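Local coordinates for biogenic amine-binding protein (Rhodnius prolixus, PDB 4GE1) that binds biogenic amines such as serotonin and norepinephrine in the barrel of a salivary lipocalin, here holding tryptamine, and so probably sequesters them during blood feeding, at residues Lys12-Asp17 / Thr115-Tyr120; Asn86-Ala91 / Gln109-Asp114; Ser121-Cys126 / Ala137-Thr142. All coordinates share one frame; numbering follows the deposited sequence.

Interaction 1. Residues Lys12-Asp17 / Thr115-Tyr120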
# COMPACT_ATOMS: atom_id res chain seq x y z
N LYS A 12 -10.20 10.78 9.82
CA LYS A 12 -10.07 11.35 11.16
C LYS A 12 -10.12 10.26 12.21
O LYS A 12 -10.81 9.25 12.04
CB LYS A 12 -11.18 12.37 11.42
CG LYS A 12 -10.69 13.79 11.63
CD LYS A 12 -11.66 14.60 12.47
CE LYS A 12 -13.04 14.67 11.82
NZ LYS A 12 -13.97 15.54 12.60
N ASP A 13 -9.40 10.45 13.31
CA ASP A 13 -9.36 9.47 14.39
C ASP A 13 -8.94 8.09 13.87
O ASP A 13 -9.69 7.12 13.93
CB ASP A 13 -10.72 9.40 15.09
CG ASP A 13 -11.26 10.77 15.46
OD1 ASP A 13 -10.89 11.30 16.53
OD2 ASP A 13 -12.05 11.32 14.67
N PHE A 14 -7.71 8.02 13.36
CA PHE A 14 -7.16 6.80 12.79
C PHE A 14 -6.78 5.82 13.91
O PHE A 14 -5.93 6.13 14.75
CB PHE A 14 -5.93 7.15 11.95
CG PHE A 14 -5.53 6.09 10.95
CD1 PHE A 14 -6.42 5.66 9.98
CD2 PHE A 14 -4.26 5.56 10.96
CE1 PHE A 14 -6.05 4.70 9.04
CE2 PHE A 14 -3.88 4.60 10.02
CZ PHE A 14 -4.78 4.17 9.06
N ASN A 15 -7.41 4.66 13.91
CA ASN A 15 -7.10 3.62 14.90
C ASN A 15 -5.97 2.72 14.41
O ASN A 15 -6.20 1.75 13.69
CB ASN A 15 -8.34 2.79 15.23
CG ASN A 15 -8.14 1.89 16.44
OD1 ASN A 15 -7.08 1.28 16.62
ND2 ASN A 15 -9.15 1.81 17.29
N LYS A 16 -4.75 3.06 14.80
CA LYS A 16 -3.57 2.36 14.33
C LYS A 16 -3.60 0.88 14.70
O LYS A 16 -3.30 0.02 13.89
CB LYS A 16 -2.30 3.03 14.87
CG LYS A 16 -2.19 4.50 14.52
CD LYS A 16 -0.82 5.04 14.89
CE LYS A 16 -0.82 6.56 14.93
NZ LYS A 16 -1.81 7.08 15.91
N ASP A 17 -3.96 0.61 15.95
CA ASP A 17 -4.01 -0.76 16.45
C ASP A 17 -4.86 -1.66 15.57
O ASP A 17 -4.48 -2.79 15.28
CB ASP A 17 -4.53 -0.79 17.89
CG ASP A 17 -3.59 -0.11 18.87
OD1 ASP A 17 -2.36 -0.26 18.71
OD2 ASP A 17 -4.08 0.57 19.80
N THR A 115 -11.32 4.06 5.35
CA THR A 115 -11.17 2.65 5.69
C THR A 115 -12.17 2.24 6.76
O THR A 115 -12.54 3.04 7.61
CB THR A 115 -9.76 2.33 6.21
OG1 THR A 115 -9.64 0.92 6.44
CG2 THR A 115 -9.50 3.07 7.52
N ASP A 116 -12.60 0.98 6.72
CA ASP A 116 -13.45 0.45 7.77
C ASP A 116 -12.66 -0.56 8.59
O ASP A 116 -13.22 -1.28 9.42
CB ASP A 116 -14.72 -0.18 7.20
CG ASP A 116 -14.45 -1.46 6.43
OD1 ASP A 116 -13.27 -1.76 6.16
OD2 ASP A 116 -15.43 -2.16 6.09
N TYR A 117 -11.35 -0.61 8.33
CA TYR A 117 -10.42 -1.42 9.11
C TYR A 117 -10.46 -2.93 8.82
O TYR A 117 -9.41 -3.57 8.65
CB TYR A 117 -10.58 -1.15 10.62
CG TYR A 117 -10.34 0.30 10.99
CD1 TYR A 117 -9.06 0.76 11.25
CD2 TYR A 117 -11.39 1.21 11.06
CE1 TYR A 117 -8.83 2.09 11.58
CE2 TYR A 117 -11.18 2.54 11.38
CZ TYR A 117 -9.89 2.97 11.64
OH TYR A 117 -9.65 4.28 11.96
N SER A 118 -11.66 -3.50 8.74
CA SER A 118 -11.80 -4.95 8.62
C SER A 118 -12.21 -5.43 7.22
O SER A 118 -12.41 -6.62 7.01
CB SER A 118 -12.75 -5.51 9.69
OG SER A 118 -14.08 -5.03 9.56
N LYS A 119 -12.31 -4.51 6.27
CA LYS A 119 -12.68 -4.88 4.90
C LYS A 119 -11.88 -4.15 3.83
O LYS A 119 -11.24 -4.79 2.98
CB LYS A 119 -14.17 -4.67 4.66
CG LYS A 119 -15.05 -5.72 5.29
CD LYS A 119 -16.51 -5.49 4.95
CE LYS A 119 -17.37 -6.61 5.48
NZ LYS A 119 -17.22 -6.77 6.95
N TYR A 120 -11.91 -2.82 3.87
CA TYR A 120 -11.34 -2.01 2.79
C TYR A 120 -10.60 -0.78 3.30
O TYR A 120 -10.87 -0.28 4.39
CB TYR A 120 -12.44 -1.55 1.84
CG TYR A 120 -13.24 -0.37 2.38
CD1 TYR A 120 -12.88 0.94 2.06
CD2 TYR A 120 -14.32 -0.57 3.22
CE1 TYR A 120 -13.60 2.03 2.56
CE2 TYR A 120 -15.05 0.51 3.72
CZ TYR A 120 -14.68 1.80 3.39
OH TYR A 120 -15.40 2.86 3.89
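A loop-to-loop contact at one end of the lipocalin barrel joins Asn15 and Phe14, at the start of the short helix 16-19, to Tyr117 in the turn between strands 102-115 and 120-127. The tyrosine carries most of it. Its OH receives the backbone N-H of Asn15 at 3.0 Å from N to OH, a nearly straight bond (174°), while Asn15 CB rests against ring atom CE1 of Tyr117 at 3.7 Å. The Asn15 side chain turns elsewhere: with CG anti to the backbone N (chi1 -169°), Asn15 is the N-cap residue of the helix, and its OD1 accepts the N-H of Asn18. Most of what remains is packing. Thr115 CG2 lies over the centre of the Tyr117 ring, 4.1 Å above its plane, and also meets the edge of the Phe14 ring at CE1 (4.1 Å), so one methyl serves two aromatic groups. The turn that presents Tyr117 is braced from within. Thr115 OG1 accepts from Tyr117 N in an ST turn and donates to Tyr120 O at 2.7 Å. In an Asx motif, Asp116 OD1 takes the N-H groups of Lys119 and Tyr120 from opposite faces of the carboxylate plane. Phe19 of helix 16-19 packs on Phe14, Thr115 and Tyr117, while Tyr120, at the end of the turn, lies against Lys152 and Val153 of helix 150-159.

Interaction 2. Residues Asn86-Ala91 / Gln109-Asp114. With TSS (2-(1H-indol-3-yl)ethanamine), chain E.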
# COMPACT_ATOMS: atom_id res chain seq x y z
N ASN A 86 -4.98 11.72 12.45
CA ASN A 86 -5.40 11.39 11.09
C ASN A 86 -4.66 10.20 10.49
O ASN A 86 -3.60 9.80 10.96
CB ASN A 86 -5.24 12.59 10.17
CG ASN A 86 -5.86 13.84 10.74
OD1 ASN A 86 -7.07 13.89 10.99
ND2 ASN A 86 -5.04 14.87 10.95
N GLY A 87 -5.25 9.63 9.44
CA GLY A 87 -4.64 8.52 8.73
C GLY A 87 -3.62 9.02 7.73
O GLY A 87 -3.78 8.82 6.52
N LYS A 88 -2.58 9.67 8.23
CA LYS A 88 -1.58 10.29 7.36
C LYS A 88 -0.20 10.22 8.00
O LYS A 88 -0.02 10.59 9.16
CB LYS A 88 -1.95 11.74 7.09
CG LYS A 88 -0.92 12.52 6.30
CD LYS A 88 -1.46 13.90 5.94
CE LYS A 88 -0.46 14.68 5.09
NZ LYS A 88 -0.18 14.03 3.78
N TYR A 89 0.77 9.75 7.23
CA TYR A 89 2.12 9.59 7.76
C TYR A 89 3.16 9.55 6.67
O TYR A 89 2.84 9.41 5.49
CB TYR A 89 2.21 8.33 8.65
CG TYR A 89 1.97 7.01 7.94
CD1 TYR A 89 3.03 6.15 7.66
CD2 TYR A 89 0.69 6.61 7.58
CE1 TYR A 89 2.82 4.93 7.01
CE2 TYR A 89 0.47 5.39 6.93
CZ TYR A 89 1.54 4.56 6.65
OH TYR A 89 1.32 3.36 6.01
N THR A 90 4.41 9.69 7.07
CA THR A 90 5.53 9.52 6.17
C THR A 90 6.29 8.25 6.54
O THR A 90 6.43 7.90 7.72
CB THR A 90 6.48 10.72 6.24
OG1 THR A 90 5.72 11.93 6.25
CG2 THR A 90 7.41 10.72 5.04
N ALA A 91 6.76 7.55 5.53
CA ALA A 91 7.51 6.32 5.75
C ALA A 91 8.75 6.32 4.89
O ALA A 91 8.81 6.98 3.85
CB ALA A 91 6.63 5.11 5.44
N GLN A 109 4.93 9.67 1.19
CA GLN A 109 3.88 10.31 1.97
C GLN A 109 2.59 9.52 1.78
O GLN A 109 2.09 9.39 0.65
CB GLN A 109 3.69 11.76 1.54
CG GLN A 109 5.00 12.54 1.50
CD GLN A 109 4.82 14.00 1.09
OE1 GLN A 109 3.72 14.43 0.71
NE2 GLN A 109 5.89 14.78 1.16
N VAL A 110 2.05 8.97 2.87
CA VAL A 110 0.88 8.12 2.79
C VAL A 110 -0.36 8.83 3.33
O VAL A 110 -0.32 9.42 4.41
CB VAL A 110 1.08 6.80 3.58
CG1 VAL A 110 -0.07 5.84 3.33
CG2 VAL A 110 2.42 6.15 3.22
N SER A 111 -1.45 8.78 2.58
CA SER A 111 -2.69 9.42 3.03
C SER A 111 -3.88 8.49 2.88
O SER A 111 -4.33 8.24 1.76
CB SER A 111 -2.95 10.71 2.25
OG SER A 111 -1.77 11.46 2.07
N TYR A 112 -4.40 7.99 3.99
CA TYR A 112 -5.60 7.17 3.94
C TYR A 112 -6.86 8.02 3.83
O TYR A 112 -7.22 8.77 4.74
CB TYR A 112 -5.66 6.15 5.09
CG TYR A 112 -4.85 4.92 4.77
CD1 TYR A 112 -3.54 4.79 5.22
CD2 TYR A 112 -5.37 3.90 3.98
CE1 TYR A 112 -2.78 3.67 4.91
CE2 TYR A 112 -4.62 2.78 3.65
CZ TYR A 112 -3.33 2.66 4.13
OH TYR A 112 -2.56 1.56 3.81
N ILE A 113 -7.50 7.91 2.67
CA ILE A 113 -8.71 8.62 2.34
C ILE A 113 -9.91 8.08 3.13
O ILE A 113 -10.77 8.85 3.57
CB ILE A 113 -8.98 8.51 0.84
CG1 ILE A 113 -7.87 9.21 0.06
CG2 ILE A 113 -10.34 9.08 0.48
CD1 ILE A 113 -7.92 8.98 -1.43
N ASP A 114 -9.94 6.76 3.30
CA ASP A 114 -11.02 6.09 4.03
C ASP A 114 -10.67 4.62 4.33
O ASP A 114 -9.84 4.02 3.65
CB ASP A 114 -12.32 6.16 3.23
CG ASP A 114 -13.53 5.72 4.04
OD1 ASP A 114 -13.51 5.87 5.29
OD2 ASP A 114 -14.51 5.24 3.44
N1 TSS E . 4.53 -0.69 -1.64
CA TSS E . 4.66 0.65 -2.18
CB TSS E . 3.40 1.36 -2.54
CG TSS E . 2.20 1.16 -1.66
CD1 TSS E . 1.05 0.47 -1.99
NE1 TSS E . 0.19 0.52 -0.95
CE2 TSS E . 0.77 1.23 0.08
CD2 TSS E . 2.01 1.64 -0.33
CZ2 TSS E . 0.30 1.55 1.39
CH2 TSS E . 1.10 2.31 2.24
CZ3 TSS E . 2.36 2.73 1.82
CE3 TSS E . 2.82 2.40 0.54
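Tyr89 holds CG between its backbone N and carbonyl carbon (chi1 63°), which swings the ring over Val110 CB; Val110 in turn carries CG1 anti to the backbone N (chi1 -172°), placing that methyl at ring atom CE2 of Tyr89. The two residues belong to the antiparallel hairpin of strands 88-96 and 102-115 in the lipocalin barrel, on the face that lines the tryptamine pocket. Val110 CB sits over one face of the Tyr89 ring as a CH-pi contact, 3.9 Å from the centroid and 20° off the normal. The edge of the same ring approaches Tyr112 CE1. Tyr89 OH bonds to Glu58, which gives this phenol a fixed polar partner beside the ligand.

Tyr89 and Val110 form the hydrogen-bonded pair: Tyr89 N reaches Val110 O at 3.0 Å and Val110 N returns to Tyr89 O at 2.8 Å. Two residues along, Gly87 O, in the residue at the centre of an inverse gamma turn, accepts from Tyr112 N at 2.7 Å. On the other face of the sheet, Lys88 runs extended until it bends at chi4, and its NZ makes a weak bond to Ser111 OG. The benzene part of the indole is met by three side chains: Tyr89 OH is 3.9 Å from CH2, Tyr112 OH 3.7 Å from CZ2, and Val110 CG2 3.7 Å from CZ3 of tryptamine.

Interaction 3. Residues Ser121-Cys126 / Ala137-Thr142. With TSS (2-(1H-indol-3-yl)ethanamine), chain E.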
# COMPACT_ATOMS: atom_id res chain seq x y z
N SER A 121 -9.67 -0.29 2.49
CA SER A 121 -9.07 1.02 2.71
C SER A 121 -8.75 1.64 1.36
O SER A 121 -8.51 0.94 0.38
CB SER A 121 -7.81 0.91 3.55
OG SER A 121 -6.83 0.11 2.92
N VAL A 122 -8.77 2.96 1.30
CA VAL A 122 -8.44 3.67 0.07
C VAL A 122 -7.30 4.63 0.36
O VAL A 122 -7.34 5.39 1.33
CB VAL A 122 -9.67 4.41 -0.46
CG1 VAL A 122 -9.32 5.16 -1.74
CG2 VAL A 122 -10.80 3.42 -0.70
N VAL A 123 -6.25 4.58 -0.45
CA VAL A 123 -5.02 5.26 -0.10
C VAL A 123 -4.45 6.07 -1.26
O VAL A 123 -4.66 5.75 -2.43
CB VAL A 123 -3.96 4.27 0.46
CG1 VAL A 123 -3.38 3.37 -0.66
CG2 VAL A 123 -2.85 5.00 1.20
N HIS A 124 -3.75 7.15 -0.92
CA HIS A 124 -2.93 7.87 -1.88
C HIS A 124 -1.49 7.83 -1.39
O HIS A 124 -1.20 8.23 -0.26
CB HIS A 124 -3.42 9.32 -2.01
CG HIS A 124 -2.48 10.20 -2.79
ND1 HIS A 124 -1.54 11.00 -2.18
CD2 HIS A 124 -2.35 10.40 -4.12
CE1 HIS A 124 -0.87 11.66 -3.11
NE2 HIS A 124 -1.34 11.31 -4.29
N VAL A 125 -0.60 7.33 -2.24
CA VAL A 125 0.82 7.24 -1.91
C VAL A 125 1.64 8.02 -2.92
O VAL A 125 1.42 7.92 -4.12
CB VAL A 125 1.32 5.80 -1.91
CG1 VAL A 125 2.75 5.75 -1.39
CG2 VAL A 125 0.40 4.92 -1.07
N CYS A 126 2.60 8.80 -2.43
CA CYS A 126 3.38 9.64 -3.33
C CYS A 126 4.79 9.91 -2.83
O CYS A 126 5.02 10.05 -1.64
CB CYS A 126 2.65 10.95 -3.60
SG CYS A 126 3.41 11.90 -4.92
N ALA A 137 -4.87 3.79 -4.58
CA ALA A 137 -5.10 2.35 -4.46
C ALA A 137 -6.33 1.98 -3.63
O ALA A 137 -6.56 2.54 -2.55
CB ALA A 137 -3.86 1.64 -3.90
N VAL A 138 -7.11 1.04 -4.15
CA VAL A 138 -8.13 0.36 -3.37
C VAL A 138 -7.57 -0.94 -2.79
O VAL A 138 -6.92 -1.73 -3.50
CB VAL A 138 -9.40 0.09 -4.19
CG1 VAL A 138 -10.37 -0.78 -3.41
CG2 VAL A 138 -10.06 1.41 -4.58
N GLN A 139 -7.79 -1.14 -1.50
CA GLN A 139 -7.20 -2.26 -0.77
C GLN A 139 -8.26 -3.04 0.01
O GLN A 139 -9.21 -2.46 0.53
CB GLN A 139 -6.07 -1.76 0.14
CG GLN A 139 -5.06 -0.88 -0.61
CD GLN A 139 -3.95 -0.34 0.27
OE1 GLN A 139 -2.81 -0.21 -0.16
NE2 GLN A 139 -4.27 -0.01 1.52
N SER A 140 -8.11 -4.36 0.05
CA SER A 140 -9.12 -5.21 0.66
C SER A 140 -8.45 -6.21 1.60
O SER A 140 -7.27 -6.53 1.45
CB SER A 140 -9.90 -5.95 -0.43
OG SER A 140 -10.84 -6.86 0.13
N ARG A 141 -9.20 -6.68 2.59
CA ARG A 141 -8.71 -7.71 3.49
C ARG A 141 -8.77 -9.06 2.78
O ARG A 141 -8.11 -10.01 3.18
CB ARG A 141 -9.52 -7.74 4.78
CG ARG A 141 -9.30 -6.53 5.70
CD ARG A 141 -7.83 -6.37 6.11
NE ARG A 141 -7.69 -5.53 7.29
CZ ARG A 141 -6.52 -5.22 7.86
NH1 ARG A 141 -5.39 -5.68 7.34
NH2 ARG A 141 -6.49 -4.45 8.95
N THR A 142 -9.59 -9.13 1.73
CA THR A 142 -9.68 -10.31 0.88
C THR A 142 -9.21 -9.98 -0.54
O THR A 142 -8.95 -8.81 -0.85
CB THR A 142 -11.09 -10.91 0.86
OG1 THR A 142 -12.04 -9.87 0.57
CG2 THR A 142 -11.44 -11.54 2.22
N1 TSS E . 4.53 -0.69 -1.64
CA TSS E . 4.66 0.65 -2.18
CB TSS E . 3.40 1.36 -2.54
CG TSS E . 2.20 1.16 -1.66
CD1 TSS E . 1.05 0.47 -1.99
NE1 TSS E . 0.19 0.52 -0.95
CE2 TSS E . 0.77 1.23 0.08
CD2 TSS E . 2.01 1.64 -0.33
CZ2 TSS E . 0.30 1.55 1.39
CH2 TSS E . 1.10 2.31 2.24
CZ3 TSS E . 2.36 2.73 1.82
CE3 TSS E . 2.82 2.40 0.54
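Backbone hydrogen bonds join Ser121-Val123 to Ala137-Gln139 in the antiparallel hairpin of strands 120-127 and 130-140, part of the lipocalin barrel wall. Ser121 pairs with Gln139 and Val123 with Ala137, each through two N-H to O bonds; those between Val123 and Ala137 are both 2.9 Å from N to O. Between them Val122 faces Val138 as a non-hydrogen-bonded pair, and Val122 CA directs a CA-H...O contact at the neighbouring Ala137 O (3.4 Å).

The side-chain polar contacts centre on the amide of Gln139. With CG beside the backbone N (chi1 -51°) and the chain extended beyond it, the amide reaches along the pocket side of the wall to the ligand. Gln139 NE2 donates to Ser121 OG at 2.9 Å (159°), the hydroxyl lying nearly in the amide plane, and NE2 is also bonded to Tyr112 OH. Held by these two hydroxyls, the group turns OE1 toward the ligand, where it accepts the indole N-H: tryptamine NE1 to Gln139 OE1 is 3.2 Å (155°). The ligand is therefore read by an oriented acceptor, and Asp73 supplies a further hydrogen bond to it.

Apolar packing completes the pocket side. Val123 CG1 presses on Ala137 CB at 3.7 Å. Further along, Val125 CG2 touches the indole at CD2, 3.7 Å away. On the opposite face Val122 and Val138 meet more loosely, CG2 to CG2 at 4.4 Å. Apart from this packing, the CG1 methyl of Val123 also flanks the polar amide of Gln139.

Helix 150-159 covers that outer face, with Leu157 against both Val122 and Val138. Within the sheet, strand 102-115 flanks strand 120-127, strand 23-31 flanks strand 130-140, and the disulfide from Cys126 to Cys5 ties the N-terminal segment to the wall.

Overall arrangement
Interactions 2 and 3 are buried hairpin contacts in one sheet, sharing the boundary between strands 102-115 and 120-127, where Asp114 O accepts from Val122 N. Both touch tryptamine: interaction 2 offers a valine methyl and two phenol oxygens by packing, interaction 3 a directed amide acceptor, and the bond between Tyr112 and Gln139 couples them. Interaction 1 lies nearer the surface at the barrel end, without regular strand pairing; a backbone N-H to phenol bond and packing on two aromatic rings join its loops. It still meets the others, since Phe14 packs on Gly87, Tyr120 OH bonds Asp114, and Arg141 bonds the carbonyl groups of Tyr117 and Lys119.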